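Local coordinates for protein cytidine deaminase (Mycobacterium leprae, PDB 3R2N) that probably catalyses the zinc-dependent hydrolytic deamination of cytidine to uridine in pyrimidine salvage, working as a homotetramer, at residues D[98-103]-D[117-122]. Sequence-based numbering, arbitrary orientation.
Sequences QLLYEH and QTMAQL
M119 reaches across from the first turn of the short helix 119-122 and lays its side chain against L100 and Y101, neighbours on helix 94-104. The backbones come closest at Y101 and M119, whose CA atoms are 6.3 Å apart. An unbranched, flexible thioether suits this place, because one chain can serve two differently shaped partners. At its root, M119 CB lies 4.0 Å from Y101 CD1, meeting the ring obliquely, and the two side chains run past each other in opposite directions. Farther out the chain bends at chi2 (-52°), which carries the large, polarisable sulfur to the other partner: M119 SD stands 4.2 Å from L100 CB. L100 points toward the short helix and is buried, packing also on M65, I110 and L108, as befits a branched aliphatic residue between a helix and a sheet. In Y101 the ring is swung out with CG anti to the backbone N (chi1 -166°), bringing its end nearer the short helix; the partly exposed position can accommodate a polar hydroxyl at the end of an apolar ring.

The short helix is fixed at its own start by a capping box. T118 is the N-cap: its OG1 accepts a weak bond from Q121 N, while T118 N donates to Q121 OE1 at 2.6 Å, nearly straight at 170° and in the carbonyl plane. Outside these segments, R97 NH1 is hydrogen-bonded to L122 O, a polar tie in addition to the packing.

Helix 94-104 follows directly on the zinc ligand C93 and carries C96, so the contact joins helix 119-122 to a helix that bears a zinc ligand. Its chemistry is apolar and dispersive, implying that adhesion here depends on shape and burial.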
loop_
_atom_site.group_PDB
_atom_site.type_symbol
_atom_site.label_atom_id
_atom_site.label_comp_id
_atom_site.label_asym_id
_atom_site.label_seq_id
_atom_site.Cartn_x
_atom_site.Cartn_y
_atom_site.Cartn_z
ATOM N N GLN D 98 0.421 2.568 12.246
ATOM C CA GLN D 98 1.411 1.498 12.243
ATOM C C GLN D 98 2.840 2.026 11.907
ATOM O O GLN D 98 3.788 1.630 12.575
ATOM C CB GLN D 98 0.952 0.306 11.378
ATOM C CG GLN D 98 1.733 -1.030 11.588
ATOM C CD GLN D 98 1.366 -1.721 12.886
ATOM O OE1 GLN D 98 0.194 -1.995 13.137
ATOM N NE2 GLN D 98 2.351 -1.982 13.731
ATOM N N LEU D 99 3.001 2.925 10.925
ATOM C CA LEU D 99 4.347 3.492 10.642
ATOM C C LEU D 99 4.877 4.231 11.869
ATOM O O LEU D 99 5.982 3.939 12.336
ATOM C CB LEU D 99 4.380 4.406 9.405
ATOM C CG LEU D 99 3.915 3.892 8.036
ATOM C CD1 LEU D 99 4.199 4.905 6.974
ATOM C CD2 LEU D 99 4.492 2.527 7.613
ATOM N N LEU D 100 4.058 5.138 12.408
ATOM C CA LEU D 100 4.407 5.939 13.570
ATOM C C LEU D 100 4.803 5.107 14.781
ATOM O O LEU D 100 5.728 5.465 15.539
ATOM C CB LEU D 100 3.250 6.860 13.950
ATOM C CG LEU D 100 2.844 7.869 12.893
ATOM C CD1 LEU D 100 1.485 8.484 13.214
ATOM C CD2 LEU D 100 3.921 8.921 12.712
ATOM N N TYR D 101 4.092 4.005 14.973
ATOM C CA TYR D 101 4.362 3.123 16.076
ATOM C C TYR D 101 5.745 2.566 15.887
ATOM O O TYR D 101 6.549 2.567 16.814
ATOM C CB TYR D 101 3.367 1.954 16.142
ATOM C CG TYR D 101 3.459 1.238 17.476
ATOM C CD1 TYR D 101 2.792 1.747 18.598
ATOM C CD2 TYR D 101 4.232 0.082 17.634
ATOM C CE1 TYR D 101 2.866 1.113 19.838
ATOM C CE2 TYR D 101 4.323 -0.561 18.881
ATOM C CZ TYR D 101 3.625 -0.030 19.979
ATOM O OH TYR D 101 3.680 -0.627 21.238
ATOM N N GLU D 102 6.011 2.070 14.690
ATOM C CA GLU D 102 7.284 1.453 14.415
ATOM C C GLU D 102 8.486 2.441 14.614
ATOM O O GLU D 102 9.562 2.010 15.002
ATOM C CB GLU D 102 7.264 0.766 13.044
ATOM C CG GLU D 102 8.596 0.184 12.682
ATOM C CD GLU D 102 8.538 -1.184 12.055
ATOM O OE1 GLU D 102 7.443 -1.751 11.891
ATOM O OE2 GLU D 102 9.611 -1.710 11.716
ATOM N N HIS D 103 8.281 3.746 14.421
ATOM C CA HIS D 103 9.385 4.707 14.483
ATOM C C HIS D 103 9.358 5.644 15.670
ATOM O O HIS D 103 10.282 6.440 15.832
ATOM C CB HIS D 103 9.494 5.496 13.176
ATOM C CG HIS D 103 9.552 4.606 11.978
ATOM N ND1 HIS D 103 10.655 3.841 11.685
ATOM C CD2 HIS D 103 8.611 4.276 11.061
ATOM C CE1 HIS D 103 10.406 3.103 10.614
ATOM N NE2 HIS D 103 9.165 3.336 10.228
ATOM N N GLN D 117 -2.459 12.684 22.358
ATOM C CA GLN D 117 -2.637 11.284 22.732
ATOM C C GLN D 117 -1.344 10.555 22.426
ATOM O O GLN D 117 -0.564 11.018 21.598
ATOM C CB GLN D 117 -3.782 10.650 21.931
ATOM C CG GLN D 117 -5.193 11.143 22.293
ATOM C CD GLN D 117 -5.779 10.354 23.434
ATOM O OE1 GLN D 117 -5.292 10.404 24.566
ATOM N NE2 GLN D 117 -6.819 9.599 23.141
ATOM N N THR D 118 -1.098 9.426 23.086
ATOM C CA THR D 118 0.099 8.662 22.775
ATOM C C THR D 118 -0.271 7.561 21.793
ATOM O O THR D 118 -1.440 7.232 21.654
ATOM C CB THR D 118 0.763 8.061 24.026
ATOM O OG1 THR D 118 -0.059 7.018 24.521
ATOM C CG2 THR D 118 0.966 9.111 25.137
ATOM N N MET D 119 0.729 6.977 21.136
ATOM C CA MET D 119 0.508 5.830 20.258
ATOM C C MET D 119 -0.007 4.588 20.963
ATOM O O MET D 119 -0.676 3.756 20.342
ATOM C CB MET D 119 1.754 5.498 19.439
ATOM C CG MET D 119 2.030 6.502 18.332
ATOM S SD MET D 119 0.637 6.845 17.202
ATOM C CE MET D 119 0.256 5.140 16.754
ATOM N N ALA D 120 0.307 4.450 22.248
ATOM C CA ALA D 120 -0.275 3.387 23.070
ATOM C C ALA D 120 -1.799 3.513 23.099
ATOM O O ALA D 120 -2.513 2.507 23.027
ATOM C CB ALA D 120 0.314 3.431 24.517
ATOM N N GLN D 121 -2.278 4.755 23.222
ATOM C CA GLN D 121 -3.703 5.042 23.178
ATOM C C GLN D 121 -4.279 4.913 21.773
ATOM O O GLN D 121 -5.407 4.433 21.603
ATOM C CB GLN D 121 -3.998 6.433 23.744
ATOM C CG GLN D 121 -3.542 6.593 25.174
ATOM C CD GLN D 121 -3.457 8.039 25.610
ATOM O OE1 GLN D 121 -2.714 8.836 25.042
ATOM N NE2 GLN D 121 -4.209 8.383 26.650
ATOM N N LEU D 122 -3.516 5.341 20.770
ATOM C CA LEU D 122 -4.027 5.354 19.397
ATOM C C LEU D 122 -3.932 4.021 18.681
ATOM O O LEU D 122 -4.752 3.742 17.812
ATOM C CB LEU D 122 -3.401 6.477 18.562
ATOM C CG LEU D 122 -3.689 7.904 19.064
ATOM C CD1 LEU D 122 -3.068 8.886 18.101
ATOM C CD2 LEU D 122 -5.188 8.176 19.219
#